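Transaminase (Bacillus megaterium, PDB 5G0A) catalyses the pyridoxal-5'-phosphate-dependent transfer of amino groups, acting as an S-selective omega-transaminase of the class-III aminotransferase family. Local coordinates at residues R51-F56 against I454-D459; Y363-L368 against L386-D391. One frame throughout, in Å; residues are numbered along the deposited sequence.

Contact 1 (R51-F56 against I454-D459); sequences RLLDFF and IDKAMD
With chi1 at -97°, the ring of F55 is turned flat against A457, while L53, its CG anti to the backbone N (chi1 174°), extends CD2 to the same helix turn. The contact is a strand-on-helix packing in a class-III aminotransferase: strand 51-54, in a mixed sheet between strands 43-45 and 431-432, leans on helix 451-468. The evidence for a CH-pi contact is direct. A457 CB stands 3.5 Å from the centroid of the F55 ring and only 5° off its normal, so the methyl is centred over one face. At the far end of the ring, F55 CZ meets I454 CG1 at 4.0 Å, and V449 also touches both residues. An alanine in place of F55 would probably leave the A457 methyl and I454 facing a gap, since the ring supplies every contact this residue makes with them. L53 and K456 lie alongside one another, pointing opposite ways, with L53 CD2 3.9 Å from K456 CG, against the aliphatic part of the lysine. Beyond CG the lysine chain is extended, which carries its amine past the leucine toward the strand, whose backbone it meets through a water; NZ also hydrogen-bonds Y43. This water accepts from K456 NZ at 2.7 Å and donates to R51 O at 2.9 Å.

Contact 2 (Y363-L368 against L386-D391); sequences YIRSKL and LLWIVD
W388 is met by three helix residues, each from a different direction, and the indole organises the contact between helix 363-368 and strand 387-391. I364 comes over a face: its CG2 lies 3.6 Å from the centroid of the five-membered ring and 6° off the normal, the geometry of a CH-pi contact. This methyl is anti to the backbone N of I364, and the other branch, CG1, is anti to the carbonyl carbon, which sends CD1 elsewhere, to L386 CD1 at 3.7 Å; the two side chains lie roughly perpendicular to each other. R365 instead comes to the edge of the six-membered ring, with NE 3.7 Å from W388 CH2. Bends at chi2 and chi3 fold the arginine so that its guanidinium turns a face to W388 CZ3, and the two planes stand 82° apart. The arrangement is therefore edge-to-face, with the indole rim pointing at the guanidinium, and not a stacked cation-pi pair. L368 approaches the ring obliquely, its CD1 3.8 Å from W388 CE3, while its other methyl, CD2, reaches tip to tip toward V390 CG2 at 4.1 Å. The indole N-H is spent on the carbonyl of G385, which helps fix the ring's rotation. W388 and V390, two residues apart, both direct their CB toward the helix, as expected of one face of a strand. The helix and strand segments run nearly parallel, at 16° with axes 10.5 Å apart. In the wider fold, strand 387-392 is the middle of an antiparallel three-stranded sheet between 378-384 and 440-443; F381 of the former touches R365 and L368, and helix 451-468 packs on helix 353-374 through I454 and M458.

How the contacts relate
The two contacts have centres about 13 Å apart, and contact 2 is nested along the chain inside the loop closed by contact 1. They meet where helix 353-374 lies against helix 451-468. D455 OD1 makes a probable hydrogen bond of 2.6 Å with Y363 OH and a salt bridge of 3.1 Å with K367 NZ, so one carboxylate oxygen ties two residues of helix 353-374, Y363 and K367, to helix 451-468. Beside it, I454 CG2 packs on I364 CG1 at 3.8 Å. None of the residues in the four segments lines the pyridoxal-5'-phosphate pocket; one link to it is L387, whose side chain touches the pocket residue L272.

Contact 1 (R51-F56 against I454-D459)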
ATOM      1  N   ARG B  51      39.360  29.947  -7.496  1.00 34.55           N
ATOM      2  CA  ARG B  51      39.275  29.149  -6.271  1.00 35.78           C
ATOM      3  C   ARG B  51      38.046  29.554  -5.483  1.00 32.93           C
ATOM      4  O   ARG B  51      37.761  30.742  -5.336  1.00 33.77           O
ATOM      5  CB  ARG B  51      40.511  29.338  -5.396  1.00 37.54           C
ATOM      6  CG  ARG B  51      41.809  28.767  -5.955  1.00 40.13           C
ATOM      7  CD  ARG B  51      42.872  28.893  -4.886  1.00 41.19           C
ATOM      8  NE  ARG B  51      43.145  27.614  -4.234  1.00 43.93           N
ATOM      9  CZ  ARG B  51      43.321  27.444  -2.927  1.00 46.30           C
ATOM     10  NH1 ARG B  51      43.220  28.468  -2.080  1.00 43.68           N
ATOM     11  NH2 ARG B  51      43.578  26.229  -2.462  1.00 45.91           N
ATOM     12  N   LEU B  52      37.330  28.562  -4.962  1.00 30.96           N
ATOM     13  CA  LEU B  52      36.069  28.796  -4.252  1.00 32.52           C
ATOM     14  C   LEU B  52      36.166  28.127  -2.890  1.00 32.31           C
ATOM     15  O   LEU B  52      36.448  26.927  -2.807  1.00 31.69           O
ATOM     16  CB  LEU B  52      34.881  28.217  -5.040  1.00 33.64           C
ATOM     17  CG  LEU B  52      34.664  28.723  -6.478  1.00 35.95           C
ATOM     18  CD1 LEU B  52      33.629  27.884  -7.216  1.00 37.81           C
ATOM     19  CD2 LEU B  52      34.290  30.208  -6.507  1.00 35.49           C
ATOM     20  N   LEU B  53      35.988  28.899  -1.818  1.00 29.09           N
ATOM     21  CA  LEU B  53      36.028  28.326  -0.481  1.00 27.75           C
ATOM     22  C   LEU B  53      34.646  27.731  -0.182  1.00 26.53           C
ATOM     23  O   LEU B  53      33.629  28.425  -0.223  1.00 28.07           O
ATOM     24  CB  LEU B  53      36.391  29.411   0.564  1.00 28.27           C
ATOM     25  CG  LEU B  53      36.328  28.985   2.031  1.00 29.53           C
ATOM     26  CD1 LEU B  53      37.257  27.813   2.347  1.00 28.55           C
ATOM     27  CD2 LEU B  53      36.638  30.192   2.931  1.00 30.40           C
ATOM     28  N   ASP B  54      34.611  26.427   0.084  1.00 28.65           N
ATOM     29  CA  ASP B  54      33.340  25.707   0.072  1.00 27.95           C
ATOM     30  C   ASP B  54      32.791  25.497   1.486  1.00 27.75           C
ATOM     31  O   ASP B  54      33.137  24.522   2.141  1.00 27.57           O
ATOM     32  CB  ASP B  54      33.537  24.344  -0.622  1.00 28.43           C
ATOM     33  CG  ASP B  54      32.238  23.564  -0.754  1.00 29.74           C
ATOM     34  OD1 ASP B  54      31.147  24.154  -0.591  1.00 28.04           O
ATOM     35  OD2 ASP B  54      32.328  22.352  -1.011  1.00 28.71           O
ATOM     36  N   PHE B  55      31.944  26.415   1.958  1.00 27.86           N
ATOM     37  CA  PHE B  55      31.352  26.244   3.279  1.00 27.13           C
ATOM     38  C   PHE B  55      29.993  25.524   3.238  1.00 27.92           C
ATOM     39  O   PHE B  55      29.150  25.708   4.127  1.00 28.24           O
ATOM     40  CB  PHE B  55      31.350  27.554   4.105  1.00 28.96           C
ATOM     41  CG  PHE B  55      32.514  27.660   5.053  1.00 28.34           C
ATOM     42  CD1 PHE B  55      33.824  27.553   4.579  1.00 28.48           C
ATOM     43  CD2 PHE B  55      32.312  27.844   6.424  1.00 29.65           C
ATOM     44  CE1 PHE B  55      34.911  27.622   5.442  1.00 30.92           C
ATOM     45  CE2 PHE B  55      33.400  27.933   7.296  1.00 29.32           C
ATOM     46  CZ  PHE B  55      34.700  27.812   6.804  1.00 29.14           C
ATOM     47  N   PHE B  56      29.803  24.708   2.195  1.00 28.33           N
ATOM     48  CA  PHE B  56      28.834  23.596   2.244  1.00 27.76           C
ATOM     49  C   PHE B  56      29.535  22.262   2.475  1.00 28.05           C
ATOM     50  O   PHE B  56      28.853  21.273   2.803  1.00 26.60           O
ATOM     51  CB  PHE B  56      28.042  23.482   0.953  1.00 27.36           C
ATOM     52  CG  PHE B  56      27.149  24.654   0.689  1.00 29.88           C
ATOM     53  CD1 PHE B  56      25.890  24.728   1.258  1.00 31.31           C
ATOM     54  CD2 PHE B  56      27.579  25.691  -0.137  1.00 31.62           C
ATOM     55  CE1 PHE B  56      25.068  25.816   1.018  1.00 31.86           C
ATOM     56  CE2 PHE B  56      26.761  26.779  -0.391  1.00 33.01           C
ATOM     57  CZ  PHE B  56      25.501  26.844   0.192  1.00 33.84           C
ATOM     58  N   ILE B 454      37.753  30.012   8.118  1.00 32.13           N
ATOM     59  CA  ILE B 454      36.566  30.410   8.897  1.00 32.48           C
ATOM     60  C   ILE B 454      36.393  31.936   8.875  1.00 32.94           C
ATOM     61  O   ILE B 454      35.307  32.443   8.600  1.00 34.23           O
ATOM     62  CB  ILE B 454      36.606  29.880  10.352  1.00 31.54           C
ATOM     63  CG1 ILE B 454      36.464  28.356  10.374  1.00 31.09           C
ATOM     64  CG2 ILE B 454      35.516  30.547  11.205  1.00 33.06           C
ATOM     65  CD1 ILE B 454      36.861  27.730  11.702  1.00 30.12           C
ATOM     66  N   ASP B 455      37.472  32.674   9.129  1.00 37.87           N
ATOM     67  CA  ASP B 455      37.415  34.151   9.066  1.00 37.96           C
ATOM     68  C   ASP B 455      36.953  34.667   7.706  1.00 37.59           C
ATOM     69  O   ASP B 455      36.122  35.568   7.634  1.00 36.46           O
ATOM     70  CB  ASP B 455      38.774  34.782   9.418  1.00 39.01           C
ATOM     71  CG  ASP B 455      39.138  34.621  10.888  1.00 39.47           C
ATOM     72  OD1 ASP B 455      38.289  34.182  11.692  1.00 42.32           O
ATOM     73  OD2 ASP B 455      40.293  34.918  11.235  1.00 40.67           O
ATOM     74  N   LYS B 456      37.481  34.080   6.633  1.00 37.09           N
ATOM     75  CA  LYS B 456      37.094  34.457   5.273  1.00 35.64           C
ATOM     76  C   LYS B 456      35.613  34.178   4.997  1.00 34.89           C
ATOM     77  O   LYS B 456      34.921  34.981   4.375  1.00 35.30           O
ATOM     78  CB  LYS B 456      38.001  33.755   4.248  1.00 35.77           C
ATOM     79  CG  LYS B 456      37.632  34.003   2.790  1.00 38.82           C
ATOM     80  CD  LYS B 456      38.730  33.524   1.850  1.00 42.15           C
ATOM     81  CE  LYS B 456      38.217  33.351   0.424  1.00 39.68           C
ATOM     82  NZ  LYS B 456      39.259  32.720  -0.433  1.00 45.37           N
ATOM     83  N   ALA B 457      35.128  33.030   5.465  1.00 34.72           N
ATOM     84  CA  ALA B 457      33.741  32.671   5.256  1.00 34.46           C
ATOM     85  C   ALA B 457      32.811  33.601   6.042  1.00 34.07           C
ATOM     86  O   ALA B 457      31.796  34.071   5.516  1.00 35.95           O
ATOM     87  CB  ALA B 457      33.510  31.208   5.631  1.00 33.32           C
ATOM     88  N   MET B 458      33.182  33.896   7.282  1.00 37.18           N
ATOM     89  CA  MET B 458      32.344  34.751   8.139  1.00 38.43           C
ATOM     90  C   MET B 458      32.312  36.202   7.642  1.00 38.07           C
ATOM     91  O   MET B 458      31.281  36.873   7.710  1.00 38.83           O
ATOM     92  CB  MET B 458      32.800  34.672   9.589  1.00 39.14           C
ATOM     93  CG  MET B 458      32.555  33.326  10.260  1.00 40.65           C
ATOM     94  SD  MET B 458      30.820  32.874  10.425  1.00 42.35           S
ATOM     95  CE  MET B 458      30.636  31.609   9.160  1.00 44.78           C
ATOM     96  N   ASP B 459      33.443  36.666   7.126  1.00 40.49           N
ATOM     97  CA  ASP B 459      33.504  37.939   6.406  1.00 42.93           C
ATOM     98  C   ASP B 459      32.518  38.015   5.243  1.00 41.70           C
ATOM     99  O   ASP B 459      31.797  39.005   5.100  1.00 39.88           O
ATOM    100  CB  ASP B 459      34.925  38.206   5.904  1.00 48.19           C
ATOM    101  CG  ASP B 459      35.715  39.091   6.840  1.00 55.33           C
ATOM    102  OD1 ASP B 459      35.373  40.290   6.948  1.00 62.44           O
ATOM    103  OD2 ASP B 459      36.687  38.600   7.455  1.00 54.85           O
TER
HETATM  104  O   HOH W   1      37.993  32.084  -2.741  1.00 40.10           O

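Contact 2 (Y363-L368 against L386-D391)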
ATOM      1  N   TYR B 363      35.142  28.132  18.075  1.00 36.55           N
ATOM      2  CA  TYR B 363      35.575  29.332  17.359  1.00 36.57           C
ATOM      3  C   TYR B 363      34.458  29.929  16.498  1.00 36.57           C
ATOM      4  O   TYR B 363      34.176  31.131  16.569  1.00 35.80           O
ATOM      5  CB  TYR B 363      36.822  29.056  16.517  1.00 36.90           C
ATOM      6  CG  TYR B 363      37.392  30.310  15.887  1.00 38.98           C
ATOM      7  CD1 TYR B 363      38.064  31.260  16.666  1.00 41.19           C
ATOM      8  CD2 TYR B 363      37.244  30.559  14.519  1.00 39.15           C
ATOM      9  CE1 TYR B 363      38.579  32.416  16.098  1.00 39.76           C
ATOM     10  CE2 TYR B 363      37.759  31.712  13.940  1.00 38.55           C
ATOM     11  CZ  TYR B 363      38.430  32.638  14.740  1.00 40.46           C
ATOM     12  OH  TYR B 363      38.954  33.783  14.175  1.00 39.09           O
ATOM     13  N   ILE B 364      33.806  29.082  15.695  1.00 36.59           N
ATOM     14  CA  ILE B 364      32.680  29.509  14.871  1.00 33.76           C
ATOM     15  C   ILE B 364      31.556  30.094  15.740  1.00 33.82           C
ATOM     16  O   ILE B 364      30.914  31.060  15.349  1.00 33.16           O
ATOM     17  CB  ILE B 364      32.136  28.339  13.993  1.00 34.03           C
ATOM     18  CG1 ILE B 364      33.077  28.070  12.808  1.00 36.14           C
ATOM     19  CG2 ILE B 364      30.726  28.627  13.491  1.00 32.38           C
ATOM     20  CD1 ILE B 364      32.966  26.664  12.230  1.00 33.85           C
ATOM     21  N   ARG B 365      31.309  29.478  16.890  1.00 35.53           N
ATOM     22  CA  ARG B 365      30.333  29.985  17.863  1.00 38.29           C
ATOM     23  C   ARG B 365      30.646  31.450  18.223  1.00 38.63           C
ATOM     24  O   ARG B 365      29.769  32.306  18.151  1.00 40.12           O
ATOM     25  CB  ARG B 365      30.300  29.068  19.103  1.00 40.18           C
ATOM     26  CG  ARG B 365      29.736  29.678  20.380  1.00 48.24           C
ATOM     27  CD  ARG B 365      28.226  29.647  20.414  1.00 50.98           C
ATOM     28  NE  ARG B 365      27.695  28.287  20.438  1.00 55.70           N
ATOM     29  CZ  ARG B 365      26.406  27.989  20.554  1.00 55.56           C
ATOM     30  NH1 ARG B 365      25.508  28.959  20.668  1.00 57.08           N
ATOM     31  NH2 ARG B 365      26.019  26.721  20.557  1.00 54.52           N
ATOM     32  N   SER B 366      31.899  31.732  18.571  1.00 38.69           N
ATOM     33  CA  SER B 366      32.324  33.114  18.881  1.00 40.95           C
ATOM     34  C   SER B 366      32.162  34.075  17.694  1.00 42.81           C
ATOM     35  O   SER B 366      31.821  35.249  17.871  1.00 44.51           O
ATOM     36  CB  SER B 366      33.766  33.140  19.405  1.00 40.13           C
ATOM     37  OG  SER B 366      34.713  32.969  18.357  1.00 43.06           O
ATOM     38  N   LYS B 367      32.410  33.578  16.482  1.00 41.70           N
ATOM     39  CA  LYS B 367      32.256  34.399  15.282  1.00 40.40           C
ATOM     40  C   LYS B 367      30.789  34.689  14.990  1.00 39.60           C
ATOM     41  O   LYS B 367      30.439  35.809  14.602  1.00 42.38           O
ATOM     42  CB  LYS B 367      32.930  33.741  14.065  1.00 40.55           C
ATOM     43  CG  LYS B 367      34.425  33.461  14.217  1.00 40.58           C
ATOM     44  CD  LYS B 367      35.287  34.712  14.139  1.00 43.57           C
ATOM     45  CE  LYS B 367      35.150  35.402  12.789  1.00 43.36           C
ATOM     46  NZ  LYS B 367      36.259  36.376  12.580  1.00 44.39           N
ATOM     47  N   LEU B 368      29.926  33.685  15.166  1.00 39.60           N
ATOM     48  CA  LEU B 368      28.479  33.887  14.971  1.00 37.30           C
ATOM     49  C   LEU B 368      27.877  34.805  16.038  1.00 38.08           C
ATOM     50  O   LEU B 368      27.008  35.615  15.730  1.00 38.16           O
ATOM     51  CB  LEU B 368      27.719  32.553  14.899  1.00 36.40           C
ATOM     52  CG  LEU B 368      27.992  31.694  13.657  1.00 36.18           C
ATOM     53  CD1 LEU B 368      27.373  30.312  13.812  1.00 36.60           C
ATOM     54  CD2 LEU B 368      27.489  32.362  12.385  1.00 37.96           C
ATOM     55  N   LEU B 386      31.508  21.174  12.973  1.00 27.74           N
ATOM     56  CA  LEU B 386      31.341  21.849  11.691  1.00 28.42           C
ATOM     57  C   LEU B 386      29.925  21.662  11.107  1.00 28.38           C
ATOM     58  O   LEU B 386      29.754  21.332   9.924  1.00 27.70           O
ATOM     59  CB  LEU B 386      32.402  21.352  10.690  1.00 29.57           C
ATOM     60  CG  LEU B 386      33.818  21.965  10.759  1.00 30.77           C
ATOM     61  CD1 LEU B 386      33.802  23.463  10.494  1.00 31.80           C
ATOM     62  CD2 LEU B 386      34.513  21.638  12.081  1.00 31.03           C
ATOM     63  N   LEU B 387      28.907  21.892  11.933  1.00 28.73           N
ATOM     64  CA  LEU B 387      27.525  21.838  11.471  1.00 31.44           C
ATOM     65  C   LEU B 387      26.725  22.923  12.202  1.00 32.36           C
ATOM     66  O   LEU B 387      26.453  22.804  13.402  1.00 31.06           O
ATOM     67  CB  LEU B 387      26.924  20.448  11.735  1.00 29.63           C
ATOM     68  CG  LEU B 387      25.503  20.188  11.179  1.00 31.82           C
ATOM     69  CD1 LEU B 387      25.453  20.284   9.653  1.00 32.39           C
ATOM     70  CD2 LEU B 387      25.002  18.836  11.649  1.00 30.28           C
ATOM     71  N   TRP B 388      26.371  23.975  11.478  1.00 33.05           N
ATOM     72  CA  TRP B 388      25.734  25.139  12.099  1.00 37.68           C
ATOM     73  C   TRP B 388      24.451  25.516  11.376  1.00 39.45           C
ATOM     74  O   TRP B 388      24.381  25.482  10.145  1.00 39.81           O
ATOM     75  CB  TRP B 388      26.738  26.320  12.221  1.00 35.09           C
ATOM     76  CG  TRP B 388      27.824  25.975  13.211  1.00 34.88           C
ATOM     77  CD1 TRP B 388      28.985  25.308  12.960  1.00 34.32           C
ATOM     78  CD2 TRP B 388      27.809  26.232  14.618  1.00 34.05           C
ATOM     79  NE1 TRP B 388      29.688  25.124  14.125  1.00 33.45           N
ATOM     80  CE2 TRP B 388      28.989  25.692  15.156  1.00 33.79           C
ATOM     81  CE3 TRP B 388      26.912  26.882  15.475  1.00 36.32           C
ATOM     82  CZ2 TRP B 388      29.295  25.773  16.512  1.00 34.43           C
ATOM     83  CZ3 TRP B 388      27.212  26.952  16.817  1.00 37.00           C
ATOM     84  CH2 TRP B 388      28.389  26.409  17.323  1.00 34.65           C
ATOM     85  N   ILE B 389      23.414  25.820  12.154  1.00 38.83           N
ATOM     86  CA  ILE B 389      22.217  26.416  11.601  1.00 36.86           C
ATOM     87  C   ILE B 389      22.197  27.869  12.035  1.00 35.50           C
ATOM     88  O   ILE B 389      22.586  28.176  13.157  1.00 35.89           O
ATOM     89  CB  ILE B 389      20.908  25.753  12.100  1.00 41.06           C
ATOM     90  CG1 ILE B 389      20.865  25.707  13.629  1.00 44.06           C
ATOM     91  CG2 ILE B 389      20.713  24.372  11.490  1.00 43.55           C
ATOM     92  CD1 ILE B 389      19.504  26.043  14.204  1.00 48.62           C
ATOM     93  N   VAL B 390      21.760  28.741  11.134  1.00 33.53           N
ATOM     94  CA  VAL B 390      21.540  30.149  11.437  1.00 34.71           C
ATOM     95  C   VAL B 390      20.141  30.493  10.943  1.00 37.80           C
ATOM     96  O   VAL B 390      19.849  30.429   9.734  1.00 35.99           O
ATOM     97  CB  VAL B 390      22.571  31.082  10.752  1.00 35.04           C
ATOM     98  CG1 VAL B 390      22.316  32.540  11.146  1.00 36.54           C
ATOM     99  CG2 VAL B 390      24.006  30.687  11.095  1.00 35.29           C
ATOM    100  N   ASP B 391      19.269  30.848  11.886  1.00 40.98           N
ATOM    101  CA  ASP B 391      17.907  31.230  11.545  1.00 40.70           C
ATOM    102  C   ASP B 391      17.897  32.671  11.049  1.00 41.34           C
ATOM    103  O   ASP B 391      18.286  33.593  11.771  1.00 43.58           O
ATOM    104  CB  ASP B 391      16.962  31.064  12.744  1.00 42.03           C
ATOM    105  CG  ASP B 391      16.962  29.655  13.310  1.00 45.54           C
ATOM    106  OD1 ASP B 391      16.967  28.684  12.524  1.00 48.76           O
ATOM    107  OD2 ASP B 391      16.930  29.518  14.553  1.00 44.65           O
TER